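Local coordinates for phenazine biosynthesis protein, PhzF family (Bacillus anthracis, PDB 3EDN) that is of unproven function but, as a PhzF-family protein with a diaminopimelate epimerase-like fold, probably acts as an isomerase in small-molecule metabolism, at residues A[134-139]-A[144-149]; A[151-156]-A[237-242]; A[155-160]-A[187-192]; A[174-179]-A[203-208]. One frame throughout, in Å; residues are numbered along the deposited sequence. Where two conformers were deposited one is given.

Interaction 1 of 4, residues A[134-139]-A[144-149]; sequences SKEELA and LEVNDL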
# COMPACT_ATOMS: atom_id res chain seq x y z
N SER A 134 -17.92 -21.77 35.60
CA SER A 134 -18.02 -23.16 36.02
C SER A 134 -16.85 -23.99 35.52
O SER A 134 -16.63 -24.11 34.32
CB SER A 134 -19.33 -23.77 35.51
OG SER A 134 -19.28 -25.19 35.61
N LYS A 135 -16.12 -24.60 36.45
CA LYS A 135 -14.98 -25.45 36.10
C LYS A 135 -15.41 -26.69 35.34
O LYS A 135 -14.73 -27.12 34.41
CB LYS A 135 -14.19 -25.85 37.34
CG LYS A 135 -13.58 -24.68 38.06
CD LYS A 135 -12.86 -25.14 39.30
CE LYS A 135 -12.40 -23.96 40.13
NZ LYS A 135 -11.57 -24.40 41.29
N GLU A 136 -16.54 -27.29 35.73
CA GLU A 136 -17.01 -28.46 35.00
C GLU A 136 -17.38 -28.11 33.56
O GLU A 136 -17.08 -28.87 32.65
CB GLU A 136 -18.17 -29.17 35.71
CG GLU A 136 -18.53 -30.50 35.03
CD GLU A 136 -19.40 -31.41 35.88
OE1 GLU A 136 -20.44 -30.93 36.41
OE2 GLU A 136 -19.07 -32.61 36.00
N GLU A 137 -18.04 -26.96 33.36
CA GLU A 137 -18.44 -26.55 32.01
C GLU A 137 -17.21 -26.25 31.16
O GLU A 137 -17.17 -26.57 29.96
CB GLU A 137 -19.36 -25.32 32.04
CG GLU A 137 -20.73 -25.57 32.67
CD GLU A 137 -21.37 -26.85 32.18
OE1 GLU A 137 -21.48 -27.03 30.94
OE2 GLU A 137 -21.77 -27.68 33.02
N LEU A 138 -16.22 -25.63 31.78
CA LEU A 138 -14.94 -25.36 31.12
C LEU A 138 -14.27 -26.66 30.72
O LEU A 138 -13.81 -26.81 29.59
CB LEU A 138 -14.04 -24.55 32.05
CG LEU A 138 -12.64 -24.22 31.55
CD1 LEU A 138 -12.70 -23.38 30.29
CD2 LEU A 138 -11.86 -23.50 32.64
N ALA A 139 -14.20 -27.62 31.65
CA ALA A 139 -13.60 -28.91 31.35
C ALA A 139 -14.31 -29.58 30.17
O ALA A 139 -13.68 -30.09 29.25
CB ALA A 139 -13.63 -29.80 32.59
N LEU A 144 -12.98 -32.72 28.40
CA LEU A 144 -12.47 -33.33 29.62
C LEU A 144 -13.55 -33.44 30.69
O LEU A 144 -14.68 -33.00 30.51
CB LEU A 144 -11.32 -32.49 30.17
CG LEU A 144 -10.10 -32.35 29.26
CD1 LEU A 144 -9.12 -31.39 29.94
CD2 LEU A 144 -9.47 -33.70 29.03
N GLU A 145 -13.17 -34.04 31.82
CA GLU A 145 -14.03 -34.03 33.00
C GLU A 145 -13.38 -33.17 34.06
O GLU A 145 -12.19 -32.84 33.97
CB GLU A 145 -14.32 -35.45 33.52
CG GLU A 145 -14.98 -36.38 32.52
CD GLU A 145 -16.41 -35.98 32.20
OE1 GLU A 145 -17.03 -35.25 33.00
OE2 GLU A 145 -16.92 -36.39 31.13
N VAL A 146 -14.14 -32.80 35.08
CA VAL A 146 -13.67 -31.82 36.05
C VAL A 146 -12.42 -32.26 36.86
O VAL A 146 -11.61 -31.43 37.29
CB VAL A 146 -14.83 -31.32 36.96
CG1 VAL A 146 -15.18 -32.34 38.06
CG2 VAL A 146 -14.49 -29.98 37.55
N ASN A 147 -12.26 -33.57 37.04
CA ASN A 147 -11.11 -34.08 37.77
C ASN A 147 -9.86 -34.24 36.90
O ASN A 147 -8.85 -34.74 37.35
CB ASN A 147 -11.42 -35.40 38.48
CG ASN A 147 -11.73 -36.54 37.52
OD1 ASN A 147 -12.01 -36.31 36.33
ND2 ASN A 147 -11.70 -37.77 38.03
N ASP A 148 -9.94 -33.77 35.65
CA ASP A 148 -8.74 -33.64 34.81
C ASP A 148 -8.01 -32.32 35.06
O ASP A 148 -6.86 -32.16 34.64
CB ASP A 148 -9.12 -33.75 33.34
CG ASP A 148 -9.63 -35.11 32.97
OD1 ASP A 148 -9.03 -36.11 33.42
OD2 ASP A 148 -10.62 -35.18 32.22
N LEU A 149 -8.69 -31.37 35.70
CA LEU A 149 -8.08 -30.08 36.03
C LEU A 149 -7.11 -30.23 37.20
O LEU A 149 -7.29 -31.08 38.08
CB LEU A 149 -9.15 -29.04 36.37
CG LEU A 149 -10.20 -28.78 35.28
CD1 LEU A 149 -11.28 -27.85 35.81
CD2 LEU A 149 -9.57 -28.16 34.05
O HOH W 1 -16.78 -33.79 35.37
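After helix 135-141 the chain doubles back on itself, and the returning 144-149 segment lies close enough to bring A139 and L144, and likewise E136 and V146, within 4.9 Å of each other, CA to CA. The result is a helix, a tight reversal and a short 3-10 turn (146-148), on the outer part of the diaminopimelate epimerase-like fold. L144 N closes it by donating to A139 O at 2.9 Å. A139 is the knuckle of the interface: its CB points at the turn and sits 3.6 Å from E145 O, with L144 CB and L149 CD1 a little farther out. One turn earlier, V146 lies against the helix flank. Its CG2, trans to the backbone N, is thereby directed at the start of the helix, 3.8 Å from E136 N. L149 reaches in with CD1, which touches both the CB and the backbone O of K135, while the lysine chain runs extended away from the contact. S134 is the N-cap of the helix, its OG accepting from E137 N; D148 OD2 accepts from E145 N before the 3-10 turn and also pairs with R177 in a salt bridge. Outside, the carboxylates of E136 and E145 face each other with OE2 and OE1 4.5 Å apart, and H140 NE2 also bonds to E145 OE1. A water probably eases this approach of like charges: it donates to E136 OE2 at 2.7 Å and to E145 OE1, and accepts from V146 N at 2.8 Å.

Interaction 2 of 4, residues A[151-156]-A[237-242]; sequences VSLPIV and GAYYAT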
# COMPACT_ATOMS: atom_id res chain seq x y z
N VAL A 151 -6.16 -28.91 40.48
CA VAL A 151 -6.80 -28.09 41.51
C VAL A 151 -5.81 -27.14 42.22
O VAL A 151 -6.22 -26.13 42.82
CB VAL A 151 -7.53 -28.97 42.58
CG1 VAL A 151 -8.42 -30.01 41.91
CG2 VAL A 151 -6.54 -29.65 43.50
N SER A 152 -4.52 -27.45 42.11
CA SER A 152 -3.51 -26.72 42.88
C SER A 152 -3.11 -25.37 42.27
O SER A 152 -2.46 -24.56 42.93
CB SER A 152 -2.25 -27.57 43.06
OG SER A 152 -1.53 -27.67 41.85
N LEU A 153 -3.50 -25.14 41.02
CA LEU A 153 -3.14 -23.91 40.32
C LEU A 153 -4.41 -23.25 39.78
O LEU A 153 -5.34 -23.95 39.35
CB LEU A 153 -2.16 -24.24 39.18
CG LEU A 153 -0.73 -24.62 39.59
CD1 LEU A 153 0.11 -24.95 38.37
CD2 LEU A 153 -0.10 -23.50 40.39
N PRO A 154 -4.45 -21.91 39.81
CA PRO A 154 -5.65 -21.17 39.44
C PRO A 154 -5.91 -21.07 37.94
O PRO A 154 -4.97 -20.98 37.15
CB PRO A 154 -5.42 -19.77 40.03
CG PRO A 154 -3.95 -19.62 40.11
CD PRO A 154 -3.37 -21.02 40.28
N ILE A 155 -7.18 -21.10 37.58
CA ILE A 155 -7.61 -20.81 36.22
C ILE A 155 -7.76 -19.30 36.14
O ILE A 155 -8.45 -18.69 36.98
CB ILE A 155 -8.94 -21.50 35.88
CG1 ILE A 155 -8.83 -23.02 36.10
CG2 ILE A 155 -9.35 -21.18 34.45
CD1 ILE A 155 -10.20 -23.74 36.11
N VAL A 156 -7.09 -18.68 35.17
CA VAL A 156 -7.13 -17.23 35.04
C VAL A 156 -7.18 -16.82 33.58
O VAL A 156 -6.71 -17.55 32.70
CB VAL A 156 -5.89 -16.54 35.68
CG1 VAL A 156 -5.82 -16.84 37.16
CG2 VAL A 156 -4.59 -16.95 34.96
N GLY A 237 4.59 -17.45 30.82
CA GLY A 237 5.79 -17.06 31.58
C GLY A 237 5.42 -16.19 32.76
O GLY A 237 5.93 -16.38 33.87
N ALA A 238 4.56 -15.21 32.53
CA ALA A 238 4.10 -14.34 33.61
C ALA A 238 3.37 -15.16 34.67
O ALA A 238 3.51 -14.90 35.86
CB ALA A 238 3.20 -13.26 33.09
N TYR A 239 2.56 -16.10 34.21
CA TYR A 239 1.81 -16.97 35.10
C TYR A 239 2.78 -17.79 35.96
O TYR A 239 2.63 -17.89 37.17
CB TYR A 239 0.91 -17.89 34.27
CG TYR A 239 0.04 -18.81 35.07
CD1 TYR A 239 -1.29 -18.48 35.35
CD2 TYR A 239 0.53 -20.02 35.54
CE1 TYR A 239 -2.09 -19.34 36.08
CE2 TYR A 239 -0.27 -20.89 36.27
CZ TYR A 239 -1.56 -20.53 36.55
OH TYR A 239 -2.33 -21.42 37.25
N TYR A 240 3.80 -18.36 35.33
CA TYR A 240 4.80 -19.17 36.03
C TYR A 240 5.48 -18.37 37.11
O TYR A 240 5.62 -18.84 38.25
CB TYR A 240 5.83 -19.65 35.01
CG TYR A 240 6.83 -20.69 35.47
CD1 TYR A 240 6.47 -22.03 35.55
CD2 TYR A 240 8.13 -20.33 35.79
CE1 TYR A 240 7.39 -22.99 35.94
CE2 TYR A 240 9.05 -21.28 36.19
CZ TYR A 240 8.67 -22.60 36.26
OH TYR A 240 9.58 -23.56 36.65
N ALA A 241 5.88 -17.15 36.77
CA ALA A 241 6.57 -16.27 37.71
C ALA A 241 5.65 -15.78 38.83
O ALA A 241 6.13 -15.36 39.87
CB ALA A 241 7.17 -15.07 36.96
N THR A 242 4.33 -15.83 38.61
CA THR A 242 3.35 -15.29 39.56
C THR A 242 2.76 -16.38 40.47
O THR A 242 2.47 -16.11 41.65
CB THR A 242 2.23 -14.52 38.82
OG1 THR A 242 2.80 -13.51 37.98
CG2 THR A 242 1.28 -13.83 39.83
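The irregular segment 151-156 and the helical turn 237-242 stay well apart, V156 and Y239 making the closest CA pair at 8.9 Å, and the side chain of Y239 bridges the gap. CG trans to the backbone N (chi1 -178°) sends the ring from the helix toward 151-156. Its hydroxyl donates to P154 O at 2.7 Å, arriving in the carbonyl plane on a lone pair, with a C=O...donor angle of 136°. Carbon closes in on the same hydroxyl: P154 CD is 3.2 Å from Y239 OH, and L153 CB is 3.4 Å from it. Farther back along the ring, V156 CG2 meets the edge near its plane, 3.6 Å from Y239 CE1. The tyrosine is thus a polar tether at its tip and an apolar spacer along its length. Around it, I166 and P168 of strand 163-168 touch the side chain, and the ring of Y243 meets it at about 45°. Helix 230-244 also carries A238 and T242 onto F128, and Y240 and A241 onto M252, so strands flank it on several sides. That is consistent with the central helix that strands wrap around in a domain of the diaminopimelate epimerase-like fold.

Interaction 3 of 4, residues A[155-160]-A[187-192]; sequences IVYGST and SVLKEI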
# COMPACT_ATOMS: atom_id res chain seq x y z
N ILE A 155 -7.18 -21.10 37.58
CA ILE A 155 -7.61 -20.81 36.22
C ILE A 155 -7.76 -19.30 36.14
O ILE A 155 -8.45 -18.69 36.98
CB ILE A 155 -8.94 -21.50 35.88
CG1 ILE A 155 -8.83 -23.02 36.10
CG2 ILE A 155 -9.35 -21.18 34.45
CD1 ILE A 155 -10.20 -23.74 36.11
N VAL A 156 -7.09 -18.68 35.17
CA VAL A 156 -7.13 -17.23 35.04
C VAL A 156 -7.18 -16.82 33.58
O VAL A 156 -6.71 -17.55 32.70
CB VAL A 156 -5.89 -16.54 35.68
CG1 VAL A 156 -5.82 -16.84 37.16
CG2 VAL A 156 -4.59 -16.95 34.96
N TYR A 157 -7.77 -15.67 33.32
CA TYR A 157 -7.60 -14.96 32.05
C TYR A 157 -6.28 -14.24 32.17
O TYR A 157 -5.99 -13.65 33.21
CB TYR A 157 -8.69 -13.89 31.89
CG TYR A 157 -10.11 -14.40 31.73
CD1 TYR A 157 -10.58 -14.81 30.49
CD2 TYR A 157 -10.98 -14.44 32.82
CE1 TYR A 157 -11.89 -15.27 30.32
CE2 TYR A 157 -12.29 -14.89 32.66
CZ TYR A 157 -12.73 -15.30 31.41
OH TYR A 157 -14.02 -15.74 31.25
N GLY A 158 -5.48 -14.28 31.11
CA GLY A 158 -4.21 -13.57 31.09
C GLY A 158 -3.94 -12.93 29.73
O GLY A 158 -4.39 -13.42 28.70
N SER A 159 -3.24 -11.80 29.73
CA SER A 159 -2.90 -11.10 28.49
C SER A 159 -1.54 -10.46 28.59
O SER A 159 -1.25 -9.77 29.59
CB SER A 159 -3.89 -9.98 28.22
OG SER A 159 -3.39 -9.15 27.19
N THR A 160 -0.72 -10.66 27.56
CA THR A 160 0.45 -9.81 27.31
C THR A 160 0.28 -9.14 25.93
O THR A 160 1.27 -8.83 25.25
CB THR A 160 1.77 -10.60 27.37
OG1 THR A 160 1.68 -11.73 26.48
CG2 THR A 160 2.07 -11.05 28.81
N SER A 187 -20.06 -19.09 26.08
CA SER A 187 -21.04 -19.34 27.14
C SER A 187 -20.37 -19.67 28.47
O SER A 187 -20.94 -19.43 29.54
CB SER A 187 -22.01 -20.46 26.74
OG SER A 187 -21.36 -21.72 26.68
N VAL A 188 -19.15 -20.21 28.40
CA VAL A 188 -18.39 -20.59 29.59
C VAL A 188 -17.57 -19.41 30.10
O VAL A 188 -17.40 -19.24 31.30
CB VAL A 188 -17.44 -21.78 29.31
CG1 VAL A 188 -16.57 -22.07 30.53
CG2 VAL A 188 -18.24 -23.01 28.89
N LEU A 189 -17.07 -18.60 29.17
CA LEU A 189 -16.16 -17.50 29.50
C LEU A 189 -16.89 -16.16 29.60
O LEU A 189 -16.69 -15.28 28.77
CB LEU A 189 -15.05 -17.38 28.44
CG LEU A 189 -14.25 -18.66 28.17
CD1 LEU A 189 -13.28 -18.46 27.01
CD2 LEU A 189 -13.51 -19.12 29.42
N LYS A 190 -17.71 -16.00 30.64
CA LYS A 190 -18.59 -14.83 30.76
C LYS A 190 -17.84 -13.50 30.72
O LYS A 190 -18.27 -12.55 30.05
CB LYS A 190 -19.40 -14.90 32.06
CG LYS A 190 -20.12 -16.21 32.28
CD LYS A 190 -21.12 -16.49 31.17
CE LYS A 190 -22.04 -17.62 31.58
NZ LYS A 190 -23.09 -17.86 30.55
N GLU A 191 -16.72 -13.44 31.44
CA GLU A 191 -15.98 -12.20 31.60
C GLU A 191 -15.35 -11.74 30.29
O GLU A 191 -15.36 -10.54 29.97
CB GLU A 191 -14.92 -12.35 32.70
CG GLU A 191 -14.07 -11.11 32.93
CD GLU A 191 -14.83 -9.97 33.58
OE1 GLU A 191 -15.98 -10.18 34.01
OE2 GLU A 191 -14.27 -8.86 33.65
N ILE A 192 -14.78 -12.69 29.54
CA ILE A 192 -14.13 -12.39 28.26
C ILE A 192 -14.53 -13.45 27.24
O ILE A 192 -13.79 -14.40 26.97
CB ILE A 192 -12.59 -12.34 28.38
CG1 ILE A 192 -12.15 -11.60 29.65
CG2 ILE A 192 -11.99 -11.70 27.12
CD1 ILE A 192 -10.64 -11.33 29.73
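Y157 leaves strand 156-159 pointing at the 187-192 segment, and its side chain touches that segment all the way from CB to the hydroxyl. CB already meets the methyl end of I192, CD1, at 3.9 Å. Beyond CG the ring lies with one face against this isoleucine: Y157 CD1 meets I192 CD1 at 3.6 Å, and Y157 CE1 meets I192 CB at the same distance. The two side chains run antiparallel, and I192 CG1 sits 3.8 Å from the centroid of the Y157 ring, 19° off the normal, in a CH-pi contact displaced toward the rim. Farther along, Y157 CE2 comes obliquely within 3.7 Å of E191 CB, on the same side of the ring plane as the isoleucine. Here the glutamate chain bends at chi2 (70°), and its carboxylate heads away, its plane 58° from that of the ring. At the tip, Y157 OH is tucked against the backbone of L189, 3.3 Å from its CA, with L189 CB 3.4 Å from the hydroxyl at the ring edge. Contact here is by carbon and shape, since none of the donors and acceptors pair between the two segments. F131 also touches both Y157 and L189. The result is a tyrosine of strand 156-159 packed under the loop that follows helix 185-188, with V165 of the neighbouring strand beside it, within the diaminopimelate epimerase-like fold.

Interaction 4 of 4, residues A[174-179]-A[203-208]; sequences VCERMK and ETYDEK. With SO4 (sulfate ion), chain H.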
# COMPACT_ATOMS: atom_id res chain seq x y z
N VAL A 174 -3.69 -35.99 30.03
CA VAL A 174 -4.89 -35.17 29.93
C VAL A 174 -4.86 -34.32 28.67
O VAL A 174 -5.84 -34.25 27.93
CB VAL A 174 -5.06 -34.26 31.18
CG1 VAL A 174 -6.17 -33.26 30.95
CG2 VAL A 174 -5.33 -35.09 32.44
N CYS A 175 -3.72 -33.70 28.40
CA CYS A 175 -3.62 -32.86 27.21
C CYS A 175 -3.92 -33.64 25.94
O CYS A 175 -4.55 -33.11 25.03
CB CYS A 175 -2.25 -32.22 27.12
SG CYS A 175 -1.96 -30.95 28.36
N GLU A 176 -3.46 -34.90 25.90
CA GLU A 176 -3.62 -35.76 24.71
C GLU A 176 -5.09 -36.06 24.41
O GLU A 176 -5.46 -36.30 23.25
CB GLU A 176 -2.82 -37.06 24.88
CG GLU A 176 -1.30 -36.86 24.86
CD GLU A 176 -0.49 -38.12 25.19
OE1 GLU A 176 -1.05 -39.24 25.18
OE2 GLU A 176 0.73 -37.99 25.45
N ARG A 177 -5.93 -36.07 25.45
CA ARG A 177 -7.35 -36.36 25.31
C ARG A 177 -8.21 -35.16 24.91
O ARG A 177 -9.37 -35.31 24.55
CB ARG A 177 -7.90 -36.91 26.62
CG ARG A 177 -7.42 -38.32 26.97
CD ARG A 177 -7.69 -38.62 28.45
NE ARG A 177 -9.05 -38.21 28.82
CZ ARG A 177 -9.36 -37.63 29.98
NH1 ARG A 177 -8.42 -37.40 30.90
NH2 ARG A 177 -10.60 -37.27 30.21
N MSE A 178 -7.65 -33.96 24.99
CA MSE A 178 -8.47 -32.78 24.72
C MSE A 178 -9.05 -32.72 23.33
O MSE A 178 -8.42 -33.13 22.35
CB MSE A 178 -7.67 -31.52 24.95
CG MSE A 178 -7.36 -31.34 26.37
SE MSE A 178 -6.04 -29.94 26.52
CE MSE A 178 -6.36 -29.69 28.31
N LYS A 179 -10.27 -32.19 23.28
CA LYS A 179 -11.00 -31.98 22.04
C LYS A 179 -11.79 -30.69 22.20
O LYS A 179 -12.79 -30.67 22.92
CB LYS A 179 -11.96 -33.14 21.78
CG LYS A 179 -11.27 -34.47 21.53
CD LYS A 179 -12.26 -35.52 21.07
CE LYS A 179 -11.56 -36.83 20.74
NZ LYS A 179 -12.52 -37.82 20.18
N GLU A 203 4.42 -30.97 33.45
CA GLU A 203 5.02 -32.11 32.74
C GLU A 203 5.25 -31.73 31.28
O GLU A 203 4.37 -31.16 30.66
CB GLU A 203 4.13 -33.37 32.80
CG GLU A 203 4.83 -34.59 32.20
CD GLU A 203 3.94 -35.83 32.06
OE1 GLU A 203 2.71 -35.73 32.13
OE2 GLU A 203 4.49 -36.93 31.84
N THR A 204 6.41 -32.09 30.73
CA THR A 204 6.71 -31.72 29.34
C THR A 204 7.27 -32.88 28.53
O THR A 204 7.87 -33.83 29.09
CB THR A 204 7.71 -30.56 29.28
OG1 THR A 204 8.93 -30.94 29.93
CG2 THR A 204 7.18 -29.31 29.98
N TYR A 205 7.10 -32.81 27.21
CA TYR A 205 7.70 -33.79 26.32
C TYR A 205 9.20 -33.54 26.13
O TYR A 205 9.98 -34.49 26.03
CB TYR A 205 7.03 -33.75 24.94
CG TYR A 205 5.62 -34.26 24.93
CD1 TYR A 205 5.35 -35.62 25.06
CD2 TYR A 205 4.54 -33.40 24.76
CE1 TYR A 205 4.04 -36.11 25.05
CE2 TYR A 205 3.24 -33.87 24.74
CZ TYR A 205 3.00 -35.23 24.88
OH TYR A 205 1.69 -35.67 24.86
N ASP A 206 9.57 -32.26 26.04
CA ASP A 206 10.94 -31.85 25.75
C ASP A 206 11.70 -31.63 27.06
O ASP A 206 11.16 -31.06 28.02
CB ASP A 206 10.96 -30.56 24.93
CG ASP A 206 10.37 -30.73 23.53
OD1 ASP A 206 10.05 -31.86 23.10
OD2 ASP A 206 10.24 -29.69 22.83
N GLU A 207 12.96 -32.05 27.08
CA GLU A 207 13.73 -32.06 28.33
C GLU A 207 14.05 -30.67 28.89
O GLU A 207 13.98 -30.46 30.10
CB GLU A 207 15.01 -32.88 28.17
CG GLU A 207 14.78 -34.35 27.82
CD GLU A 207 14.07 -35.11 28.92
OE1 GLU A 207 14.45 -34.96 30.10
OE2 GLU A 207 13.12 -35.85 28.61
N LYS A 208 14.40 -29.73 28.03
CA LYS A 208 14.85 -28.42 28.52
C LYS A 208 13.69 -27.49 28.92
O LYS A 208 13.91 -26.36 29.33
CB LYS A 208 15.76 -27.75 27.50
CG LYS A 208 17.11 -28.44 27.32
CD LYS A 208 17.01 -29.67 26.44
CE LYS A 208 18.34 -30.43 26.39
NZ LYS A 208 18.32 -31.52 25.37
S SO4 H . 14.85 -31.93 24.36
O1 SO4 H . 14.77 -31.50 22.97
O2 SO4 H . 16.22 -32.33 24.69
O3 SO4 H . 14.45 -30.81 25.21
O4 SO4 H . 13.96 -33.07 24.58
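A beta-hairpin loop, the one joining antiparallel strands 196-201 and 211-216, is tied here to E176, on the 174-179 segment, by a single surface bond from Y205. Y205 OH donates to E176 OE2 at 2.6 Å, on the anti lone pair, the one facing away from the other carboxylate oxygen. OE2 meets the Y205 ring at its edge, with carboxylate and ring nearly coplanar, 9° apart. E176 CG, anti to the carbonyl carbon (chi1 -68°), lies 3.2 Å from Y205 OH, so the hydroxyl sits beside the glutamate chain as well as against its oxygen. E257 accepts from the backbone N of both Y205 and D206, probably fixing the loop from which the tyrosine reaches, and the ring of H212 meets that of Y205 at about 75°. Beyond D206 the same loop curls around a sulfate, probably from the crystallisation liquor. K208 NZ also lies against this ion, but its modelled approach to sulfate O2 is too short to be trusted. The surer grip comes from two backbone groups. K208 N donates to sulfate O3 at 3.0 Å. E207 N donates to sulfate O4 at 2.9 Å, almost straight at 171°.

Overall arrangement
Interactions 1, 2 and 3 meet around I155, which interactions 2 and 3 share: its CD1 lies 3.9 Å from L138 CD2 and 4.0 Å from K135 CG of interaction 1. V156 and Y157, adjacent on one strand, point to opposite sides, so interaction 2 brings in helix 230-244 and interaction 3 the 187-192 segment. V188 of interaction 3 also packs on L138, its CG1 3.7 Å from L138 CA. Interaction 4 joins through interaction 1: D148 OD2 forms a salt bridge with R177 NH2 at 2.9 Å, and L144 CD1 touches V174 CG1. Interactions 3 and 4 are the most distant pair, with centres about 22 Å apart; a sulfate sits on E207 and K208 in the second segment of interaction 4.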